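Local atomic coordinates of cellulose 1,4-beta-cellobiosidase (Thermobifida fusca, PDB entry 4JJJ), a protein that probably cleaves cellulose chains to release cellobiose, this chain being the glycoside hydrolase family 48 catalytic part of a longer secreted enzyme. Residues D128-E133 / A266-Y271; A293-S298 / V349-T354. The protein carries 1 engineered substitution. All blocks are in the same frame, centred on the assembly; numbering follows the deposited sequence.

The segments follow one another along the chain, so interaction 1 closes before interaction 2 opens. Their centres lie about 11 Å apart, on the same side of the chain's centre. Segments 266-271 and 293-298 belong to one long connection between helix 250-263 and strand 302-306, and they meet directly. Met267 O lies 2.8 Å from His294 N, and Ala266 O lies 2.6 Å from Ser298 OG; both are probable hydrogen bonds. Interaction 1 brings this connection against the start of helix 131-138, and interaction 2 sets it against helix 348-365. The two contacts thus hold a connection that carries the glycan-pocket residues Lys270 and Tyr271 in this (alpha/alpha)6 catalytic part.

Interaction 1: D128-E133 / A266-Y271; sequences DPLAQE and AMFDKY. With BGC (beta-D-glucopyranose), chain D; BGC (beta-D-glucopyranose), chain B.
Leu130, which packs on Phe268 across the contact, and Ala131 both give their backbone N-H to one carboxylate oxygen, Asp128 OD1. Leu130 N lies 2.7 Å from Asp128 OD1 and meets it nearly along the C-O bond. Ala131 N is 3.1 Å from Asp128 OD1 and comes from above the carboxylate plane. The first bond makes an Asx turn, just where helix 131-138 begins. The other oxygen, Asp128 OD2, is hydrogen-bonded to Tyr97 OH and Tyr265 OH.

This turn presents Pro129 and Leu130 to the ring of Phe268. Pro129 CG approaches Phe268 CE2 to 3.5 Å, and Leu130 CD1 reaches Phe268 CE1 at 3.8 Å. The two residues therefore take neighbouring parts of the ring's far end, both obliquely. Phe268 CG lies anti to its carbonyl carbon (chi1 -71°), which carries the ring toward Pro129 and Leu130. The contact between the segments is purely apolar.

The same loop then turns to bound sugar. Asp269 OD2 accepts from Tyr271 N at 3.1 Å in a second Asx turn. Lys270 is extended, and its NZ hydrogen-bonds O2 of the chain D glucose at 3.1 Å, with a weak bond to O3. Glu108 forms a salt bridge with the same NZ. Tyr271 OH donates a 2.7 Å hydrogen bond to O6 of the chain B glucose, and that O6 lies in the plane of the tyrosine ring. Both residues belong to the glycan pocket.

Segment 266-271 follows helix 250-263. Met267 rests on helix 348-365, while Lys270 and Tyr271 touch Ile317 of strand 314-317. Asp128 and Ala131 touch Arg316 of that strand.

Interaction 2: A293-S298 / V349-T354; sequences AHYLLS and VQDWAT
Tyr295 and Thr354 bury the most surface here, and they meet as a CH-pi pair. The methyl Thr354 CG2 stands 3.5 Å from the centroid of the Tyr295 ring, only 5° off the ring normal. Thr354 chi1 (-58°) puts OG1 beside the backbone N and swings the methyl to the far side from that N, over the ring. Ala293 CB covers the opposite face, offset toward the rim, so the phenol is held flat between two methyl groups.

Asp351 meets the edge of the same ring. Its OD1 lies in the ring plane, 3.9 Å from Tyr295 CE1, with the carboxylate turned 60° from the ring. A water joins the polar ends: it is 2.8 Å from Tyr295 OH and donates to Asp351 OD1 at 2.6 Å. Asp351 OD2 forms salt bridges with Arg264 and Lys290. An alanine here removes the Tyr295 ring and hydroxyl, which would probably open a gap beside Thr354 CG2 and break the water bridge to Asp351.

Farther along, Leu297 CD2 touches Trp352 CH2 at 4.1 Å, and Trp352 NE1 hydrogen-bonds Gly260 O.

Tyr295 O adds a direct hydrogen bond to Ser355 OG of helix 348-365. Between the two segments, apolar packing is joined by one water bridge, whose carboxylate is probably kept charged by its two basic partners.

Interaction 1: D128-E133 / A266-Y271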
ATOM      1  N   ASP A 128     -22.021  -5.574  -9.169  1.00 10.48           N
ATOM      2  CA  ASP A 128     -20.756  -5.054  -9.660  1.00  9.11           C
ATOM      3  C   ASP A 128     -20.885  -4.527 -11.054  1.00  9.09           C
ATOM      4  O   ASP A 128     -21.123  -5.336 -11.972  1.00  9.77           O
ATOM      5  CB  ASP A 128     -19.763  -6.277  -9.668  1.00  8.24           C
ATOM      6  CG  ASP A 128     -18.423  -6.025 -10.386  1.00  8.46           C
ATOM      7  OD1 ASP A 128     -18.159  -4.997 -11.011  1.00  8.59           O
ATOM      8  OD2 ASP A 128     -17.618  -7.038 -10.395  1.00  9.30           O
ATOM      9  N   PRO A 129     -20.644  -3.205 -11.263  1.00  8.85           N
ATOM     10  CA  PRO A 129     -20.881  -2.556 -12.556  1.00  9.25           C
ATOM     11  C   PRO A 129     -19.653  -2.473 -13.409  1.00  9.92           C
ATOM     12  O   PRO A 129     -19.713  -1.896 -14.477  1.00 10.68           O
ATOM     13  CB  PRO A 129     -21.331  -1.143 -12.165  1.00  9.89           C
ATOM     14  CG  PRO A 129     -20.507  -0.881 -10.956  1.00  9.73           C
ATOM     15  CD  PRO A 129     -20.393  -2.198 -10.197  1.00  9.40           C
ATOM     16  N   LEU A 130     -18.555  -3.099 -12.954  1.00  9.02           N
ATOM     17  CA  LEU A 130     -17.327  -3.062 -13.694  1.00  8.50           C
ATOM     18  C   LEU A 130     -17.030  -4.338 -14.476  1.00  8.66           C
ATOM     19  O   LEU A 130     -16.434  -4.280 -15.540  1.00  9.57           O
ATOM     20  CB  LEU A 130     -16.093  -2.888 -12.781  1.00  8.08           C
ATOM     21  CG  LEU A 130     -16.096  -1.583 -11.958  1.00  7.73           C
ATOM     22  CD1 LEU A 130     -14.863  -1.664 -11.081  1.00  8.68           C
ATOM     23  CD2 LEU A 130     -16.230  -0.308 -12.790  1.00  7.84           C
ATOM     24  N   ALA A 131     -17.413  -5.497 -13.945  1.00  9.39           N
ATOM     25  CA  ALA A 131     -16.862  -6.756 -14.452  1.00  9.24           C
ATOM     26  C   ALA A 131     -17.134  -7.026 -15.963  1.00 11.09           C
ATOM     27  O   ALA A 131     -16.265  -7.413 -16.721  1.00 10.89           O
ATOM     28  CB  ALA A 131     -17.419  -7.887 -13.625  1.00  9.30           C
ATOM     29  N   GLN A 132     -18.393  -6.858 -16.332  0.50 10.48           N
ATOM     30  CA  GLN A 132     -18.823  -7.182 -17.679  0.50 13.56           C
ATOM     31  C   GLN A 132     -18.138  -6.216 -18.645  0.50 11.07           C
ATOM     32  O   GLN A 132     -17.659  -6.635 -19.685  0.50 11.78           O
ATOM     33  CB  GLN A 132     -20.366  -7.138 -17.772  0.50 15.22           C
ATOM     34  CG  GLN A 132     -20.939  -6.826 -19.172  0.50 20.37           C
ATOM     35  CD  GLN A 132     -22.466  -6.940 -19.154  0.50 23.55           C
ATOM     36  OE1 GLN A 132     -23.072  -7.106 -18.077  0.50 24.71           O
ATOM     37  NE2 GLN A 132     -23.094  -6.906 -20.337  0.50 29.45           N
ATOM     38  N   GLU A 133     -18.018  -4.938 -18.238  0.50 10.92           N
ATOM     39  CA  GLU A 133     -17.350  -3.949 -19.066  0.50  9.82           C
ATOM     40  C   GLU A 133     -15.857  -4.220 -19.249  0.50 10.32           C
ATOM     41  O   GLU A 133     -15.255  -4.054 -20.342  0.50 10.15           O
ATOM     42  CB  GLU A 133     -17.515  -2.534 -18.463  0.50 10.14           C
ATOM     43  CG  GLU A 133     -16.590  -1.518 -19.061  0.50  8.96           C
ATOM     44  CD  GLU A 133     -16.828  -0.145 -18.423  0.50  8.54           C
ATOM     45  OE1 GLU A 133     -16.570  -0.118 -17.250  0.50  6.82           O
ATOM     46  OE2 GLU A 133     -17.245   0.834 -19.113  0.50  7.84           O
ATOM     47  N   ALA A 266     -11.180  -0.474  -6.559  1.00  5.78           N
ATOM     48  CA  ALA A 266     -10.911   0.180  -5.293  1.00  5.66           C
ATOM     49  C   ALA A 266     -11.900   1.328  -4.962  1.00  6.07           C
ATOM     50  O   ALA A 266     -11.922   1.761  -3.829  1.00  6.73           O
ATOM     51  CB  ALA A 266      -9.465   0.692  -5.280  1.00  5.84           C
ATOM     52  N   MET A 267     -12.655   1.778  -5.976  1.00  5.26           N
ATOM     53  CA  MET A 267     -13.563   2.900  -5.857  1.00  5.45           C
ATOM     54  C   MET A 267     -14.926   2.546  -5.315  1.00  5.70           C
ATOM     55  O   MET A 267     -15.784   3.443  -5.144  1.00  5.03           O
ATOM     56  CB  MET A 267     -13.702   3.560  -7.204  1.00  5.66           C
ATOM     57  CG  MET A 267     -12.462   4.245  -7.724  1.00  6.54           C
ATOM     58  SD  MET A 267     -12.861   5.073  -9.269  1.00  8.02           S
ATOM     59  CE  MET A 267     -11.268   5.516  -9.879  1.00  8.53           C
ATOM     60  N   PHE A 268     -15.129   1.237  -5.072  1.00  5.88           N
ATOM     61  CA  PHE A 268     -16.467   0.698  -4.708  1.00  6.68           C
ATOM     62  C   PHE A 268     -16.534   0.239  -3.277  1.00  7.31           C
ATOM     63  O   PHE A 268     -15.577  -0.344  -2.766  1.00  6.91           O
ATOM     64  CB  PHE A 268     -16.909  -0.375  -5.682  1.00  7.32           C
ATOM     65  CG  PHE A 268     -17.243   0.178  -6.982  1.00  7.10           C
ATOM     66  CD1 PHE A 268     -16.215   0.487  -7.868  1.00  7.55           C
ATOM     67  CD2 PHE A 268     -18.543   0.497  -7.343  1.00  8.00           C
ATOM     68  CE1 PHE A 268     -16.484   1.082  -9.086  1.00  7.97           C
ATOM     69  CE2 PHE A 268     -18.815   1.076  -8.567  1.00  8.69           C
ATOM     70  CZ  PHE A 268     -17.794   1.379  -9.458  1.00  8.55           C
ATOM     71  N   ASP A 269     -17.704   0.365  -2.669  1.00  6.87           N
ATOM     72  CA  ASP A 269     -17.950  -0.251  -1.360  1.00  7.66           C
ATOM     73  C   ASP A 269     -17.591  -1.763  -1.414  1.00  6.62           C
ATOM     74  O   ASP A 269     -17.791  -2.413  -2.439  1.00  6.84           O
ATOM     75  CB  ASP A 269     -19.444  -0.083  -1.009  1.00  7.56           C
ATOM     76  CG  ASP A 269     -19.789  -0.654   0.344  1.00  8.09           C
ATOM     77  OD1 ASP A 269     -19.565   0.064   1.352  1.00  8.71           O
ATOM     78  OD2 ASP A 269     -20.282  -1.795   0.370  1.00  9.57           O
ATOM     79  N   LYS A 270     -17.163  -2.309  -0.277  1.00  7.02           N
ATOM     80  CA  LYS A 270     -16.736  -3.667  -0.221  1.00  6.82           C
ATOM     81  C   LYS A 270     -17.756  -4.603  -0.872  1.00  7.90           C
ATOM     82  O   LYS A 270     -17.392  -5.490  -1.627  1.00  8.02           O
ATOM     83  CB  LYS A 270     -16.466  -4.055   1.186  1.00  6.99           C
ATOM     84  CG  LYS A 270     -15.805  -5.376   1.427  1.00  6.73           C
ATOM     85  CD  LYS A 270     -15.624  -5.739   2.914  1.00  6.55           C
ATOM     86  CE  LYS A 270     -14.991  -7.104   3.087  1.00  6.97           C
ATOM     87  NZ  LYS A 270     -14.797  -7.376   4.520  1.00  7.64           N
ATOM     88  N   TYR A 271     -19.018  -4.472  -0.432  1.00  7.59           N
ATOM     89  CA  TYR A 271     -20.058  -5.333  -0.930  1.00  7.32           C
ATOM     90  C   TYR A 271     -21.033  -4.582  -1.846  1.00  7.99           C
ATOM     91  O   TYR A 271     -22.229  -4.958  -1.989  1.00  9.24           O
ATOM     92  CB  TYR A 271     -20.792  -6.014   0.230  1.00  7.04           C
ATOM     93  CG  TYR A 271     -19.944  -7.032   0.925  1.00  7.24           C
ATOM     94  CD1 TYR A 271     -19.690  -8.244   0.331  1.00  7.37           C
ATOM     95  CD2 TYR A 271     -19.355  -6.721   2.193  1.00  7.12           C
ATOM     96  CE1 TYR A 271     -18.830  -9.190   0.969  1.00  7.78           C
ATOM     97  CE2 TYR A 271     -18.511  -7.645   2.818  1.00  7.75           C
ATOM     98  CZ  TYR A 271     -18.268  -8.860   2.164  1.00  7.13           C
ATOM     99  OH  TYR A 271     -17.439  -9.761   2.871  1.00  9.36           O
TER
HETATM  100  C2  BGC D   3     -11.379  -8.921   3.386  1.00  7.41           C
HETATM  101  C3  BGC D   3     -12.226 -10.176   3.427  1.00  8.54           C
HETATM  102  C4  BGC D   3     -11.788 -11.206   2.402  1.00  8.23           C
HETATM  103  C5  BGC D   3     -10.301 -11.442   2.452  1.00  7.76           C
HETATM  104  C6  BGC D   3      -9.736 -12.289   1.374  1.00  7.59           C
HETATM  105  C1  BGC D   3      -9.886  -9.325   3.467  1.00  7.57           C
HETATM  106  O2  BGC D   3     -11.711  -7.984   4.402  1.00  8.34           O
HETATM  107  O3  BGC D   3     -13.622  -9.828   3.214  1.00  9.13           O
HETATM  108  O4  BGC D   3     -12.487 -12.440   2.782  1.00  8.53           O
HETATM  109  O5  BGC D   3      -9.577 -10.176   2.376  1.00  7.85           O
HETATM  110  O6  BGC D   3      -8.358 -12.546   1.566  1.00  7.13           O
HETATM  111  C2  BGC B   4     -13.297 -14.494   2.179  1.00 10.14           C
HETATM  112  C3  BGC B   4     -14.073 -15.242   1.103  1.00 10.78           C
HETATM  113  C4  BGC B   4     -15.410 -14.512   0.810  1.00  9.38           C
HETATM  114  C5  BGC B   4     -15.115 -13.045   0.485  1.00  9.42           C
HETATM  115  C6  BGC B   4     -16.428 -12.205   0.342  1.00  8.78           C
HETATM  116  C1  BGC B   4     -13.066 -13.058   1.712  1.00  9.30           C
HETATM  117  O2  BGC B   4     -12.056 -15.157   2.318  1.00 11.93           O
HETATM  118  O3  BGC B   4     -14.327 -16.574   1.604  1.00 11.60           O
HETATM  119  O4  BGC B   4     -16.038 -15.052  -0.353  1.00 10.76           O
HETATM  120  O5  BGC B   4     -14.371 -12.477   1.570  1.00  8.15           O
HETATM  121  O6  BGC B   4     -17.150 -12.114   1.570  1.00  9.16           O

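Interaction 2: A293-S298 / V349-T354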
ATOM      1  N   ALA A 293     -20.240   3.497  -5.831  1.00  7.53           N
ATOM      2  CA  ALA A 293     -18.920   4.102  -5.938  1.00  7.70           C
ATOM      3  C   ALA A 293     -18.734   5.280  -5.028  1.00  7.23           C
ATOM      4  O   ALA A 293     -19.494   6.234  -5.099  1.00  9.30           O
ATOM      5  CB  ALA A 293     -18.647   4.468  -7.375  1.00  8.05           C
ATOM      6  N   HIS A 294     -17.665   5.245  -4.206  1.00  6.45           N
ATOM      7  CA  HIS A 294     -17.170   6.385  -3.399  1.00  6.20           C
ATOM      8  C   HIS A 294     -16.097   7.162  -4.165  1.00  6.67           C
ATOM      9  O   HIS A 294     -15.811   8.284  -3.809  1.00  6.50           O
ATOM     10  CB  HIS A 294     -16.713   5.953  -2.027  1.00  6.34           C
ATOM     11  CG  HIS A 294     -15.740   4.834  -2.027  1.00  6.03           C
ATOM     12  ND1 HIS A 294     -14.482   4.955  -2.601  1.00  6.39           N
ATOM     13  CD2 HIS A 294     -15.848   3.569  -1.583  1.00  6.65           C
ATOM     14  CE1 HIS A 294     -13.854   3.798  -2.439  1.00  6.16           C
ATOM     15  NE2 HIS A 294     -14.656   2.942  -1.824  1.00  6.78           N
ATOM     16  N   TYR A 295     -15.558   6.541  -5.242  1.00  6.34           N
ATOM     17  CA  TYR A 295     -14.634   7.276  -6.117  1.00  6.52           C
ATOM     18  C   TYR A 295     -13.362   7.681  -5.448  1.00  6.29           C
ATOM     19  O   TYR A 295     -12.636   8.552  -5.989  1.00  7.25           O
ATOM     20  CB  TYR A 295     -15.336   8.476  -6.760  1.00  6.61           C
ATOM     21  CG  TYR A 295     -16.407   8.078  -7.747  1.00  7.57           C
ATOM     22  CD1 TYR A 295     -16.103   7.499  -8.965  1.00  7.83           C
ATOM     23  CD2 TYR A 295     -17.732   8.329  -7.415  1.00  8.47           C
ATOM     24  CE1 TYR A 295     -17.130   7.204  -9.869  1.00  9.10           C
ATOM     25  CE2 TYR A 295     -18.747   8.008  -8.259  1.00  9.57           C
ATOM     26  CZ  TYR A 295     -18.452   7.526  -9.498  1.00  9.24           C
ATOM     27  OH  TYR A 295     -19.443   7.176 -10.460  1.00 14.03           O
ATOM     28  N   LEU A 296     -12.974   7.003  -4.381  1.00  5.37           N
ATOM     29  CA  LEU A 296     -11.673   7.180  -3.761  1.00  5.50           C
ATOM     30  C   LEU A 296     -10.824   5.948  -3.925  1.00  5.60           C
ATOM     31  O   LEU A 296     -11.365   4.861  -4.271  1.00  5.88           O
ATOM     32  CB  LEU A 296     -11.855   7.482  -2.266  1.00  5.56           C
ATOM     33  CG  LEU A 296     -12.589   8.756  -1.962  1.00  5.80           C
ATOM     34  CD1 LEU A 296     -12.793   8.885  -0.456  1.00  6.21           C
ATOM     35  CD2 LEU A 296     -11.931  10.012  -2.489  1.00  6.40           C
ATOM     36  N   LEU A 297      -9.502   6.054  -3.743  1.00  5.25           N
ATOM     37  CA  LEU A 297      -8.604   4.870  -3.728  1.00  5.29           C
ATOM     38  C   LEU A 297      -8.687   4.240  -2.337  1.00  5.41           C
ATOM     39  O   LEU A 297      -8.014   4.727  -1.407  1.00  5.19           O
ATOM     40  CB  LEU A 297      -7.184   5.183  -4.120  1.00  5.80           C
ATOM     41  CG  LEU A 297      -7.044   5.498  -5.602  1.00  7.60           C
ATOM     42  CD1 LEU A 297      -5.735   6.143  -5.873  1.00  8.43           C
ATOM     43  CD2 LEU A 297      -6.946   4.102  -6.345  1.00  8.94           C
ATOM     44  N   SER A 298      -9.579   3.251  -2.182  1.00  4.77           N
ATOM     45  CA  SER A 298      -9.701   2.582  -0.943  1.00  5.50           C
ATOM     46  C   SER A 298      -8.525   1.629  -0.609  1.00  5.19           C
ATOM     47  O   SER A 298      -7.588   1.526  -1.372  1.00  5.20           O
ATOM     48  CB  SER A 298     -11.004   1.876  -0.837  1.00  6.12           C
ATOM     49  OG  SER A 298     -10.959   0.696  -1.645  1.00  6.58           O
ATOM     50  N   VAL A 349     -12.674   6.456 -18.240  1.00  7.32           N
ATOM     51  CA  VAL A 349     -12.219   7.784 -18.173  1.00  7.74           C
ATOM     52  C   VAL A 349     -13.110   8.638 -17.279  1.00  7.92           C
ATOM     53  O   VAL A 349     -12.656   9.418 -16.378  1.00  8.57           O
ATOM     54  CB  VAL A 349     -12.119   8.368 -19.613  1.00  7.56           C
ATOM     55  CG1 VAL A 349     -11.863   9.830 -19.500  1.00  7.81           C
ATOM     56  CG2 VAL A 349     -10.929   7.775 -20.275  1.00  8.84           C
ATOM     57  N   GLN A 350     -14.447   8.507 -17.470  1.00  8.01           N
ATOM     58  CA  GLN A 350     -15.411   9.242 -16.653  1.00  9.32           C
ATOM     59  C   GLN A 350     -15.226   8.930 -15.168  1.00  7.79           C
ATOM     60  O   GLN A 350     -15.292   9.847 -14.313  1.00  7.25           O
ATOM     61  CB  GLN A 350     -16.841   8.837 -17.079  1.00 11.74           C
ATOM     62  CG  GLN A 350     -17.937   9.625 -16.371  1.00 17.37           C
ATOM     63  CD  GLN A 350     -18.017  11.099 -16.785  1.00 21.13           C
ATOM     64  OE1 GLN A 350     -17.956  11.457 -17.977  1.00 25.90           O
ATOM     65  NE2 GLN A 350     -18.281  11.973 -15.772  1.00 25.64           N
ATOM     66  N   ASP A 351     -15.034   7.681 -14.879  1.00  7.26           N
ATOM     67  CA  ASP A 351     -14.899   7.254 -13.465  1.00  7.18           C
ATOM     68  C   ASP A 351     -13.667   7.933 -12.875  1.00  6.51           C
ATOM     69  O   ASP A 351     -13.695   8.415 -11.720  1.00  6.28           O
ATOM     70  CB  ASP A 351     -14.907   5.733 -13.332  1.00  8.06           C
ATOM     71  CG  ASP A 351     -16.234   5.123 -13.504  1.00  9.69           C
ATOM     72  OD1 ASP A 351     -17.282   5.805 -13.532  1.00 10.78           O
ATOM     73  OD2 ASP A 351     -16.257   3.896 -13.663  1.00 10.40           O
ATOM     74  N   TRP A 352     -12.551   7.922 -13.615  1.00  6.17           N
ATOM     75  CA  TRP A 352     -11.288   8.552 -13.137  1.00  5.97           C
ATOM     76  C   TRP A 352     -11.425  10.057 -13.084  1.00  6.11           C
ATOM     77  O   TRP A 352     -10.847  10.681 -12.209  1.00  5.26           O
ATOM     78  CB  TRP A 352     -10.118   8.086 -13.956  1.00  6.13           C
ATOM     79  CG  TRP A 352      -9.612   6.758 -13.430  1.00  6.03           C
ATOM     80  CD1 TRP A 352      -9.813   5.504 -13.977  1.00  6.07           C
ATOM     81  CD2 TRP A 352      -8.942   6.555 -12.233  1.00  5.97           C
ATOM     82  NE1 TRP A 352      -9.219   4.548 -13.189  1.00  6.07           N
ATOM     83  CE2 TRP A 352      -8.648   5.196 -12.125  1.00  6.05           C
ATOM     84  CE3 TRP A 352      -8.472   7.427 -11.231  1.00  5.88           C
ATOM     85  CZ2 TRP A 352      -7.940   4.693 -11.062  1.00  6.77           C
ATOM     86  CZ3 TRP A 352      -7.720   6.923 -10.207  1.00  6.82           C
ATOM     87  CH2 TRP A 352      -7.462   5.557 -10.109  1.00  6.60           C
ATOM     88  N   ALA A 353     -12.233  10.681 -13.999  1.00  6.37           N
ATOM     89  CA  ALA A 353     -12.435  12.139 -13.889  1.00  6.55           C
ATOM     90  C   ALA A 353     -13.246  12.475 -12.613  1.00  6.40           C
ATOM     91  O   ALA A 353     -12.906  13.419 -11.845  1.00  7.39           O
ATOM     92  CB  ALA A 353     -13.114  12.663 -15.101  1.00  6.83           C
ATOM     93  N   THR A 354     -14.209  11.624 -12.303  1.00  6.58           N
ATOM     94  CA  THR A 354     -14.974  11.804 -11.044  1.00  6.91           C
ATOM     95  C   THR A 354     -14.053  11.601  -9.839  1.00  6.41           C
ATOM     96  O   THR A 354     -14.073  12.403  -8.934  1.00  5.54           O
ATOM     97  CB  THR A 354     -16.139  10.843 -11.015  1.00  7.21           C
ATOM     98  OG1 THR A 354     -16.960  11.069 -12.157  1.00  8.29           O
ATOM     99  CG2 THR A 354     -16.929  11.009  -9.790  1.00  7.34           C
TER
HETATM  100  O   HOH W   1     -18.637   8.021 -13.049  1.00 24.77           O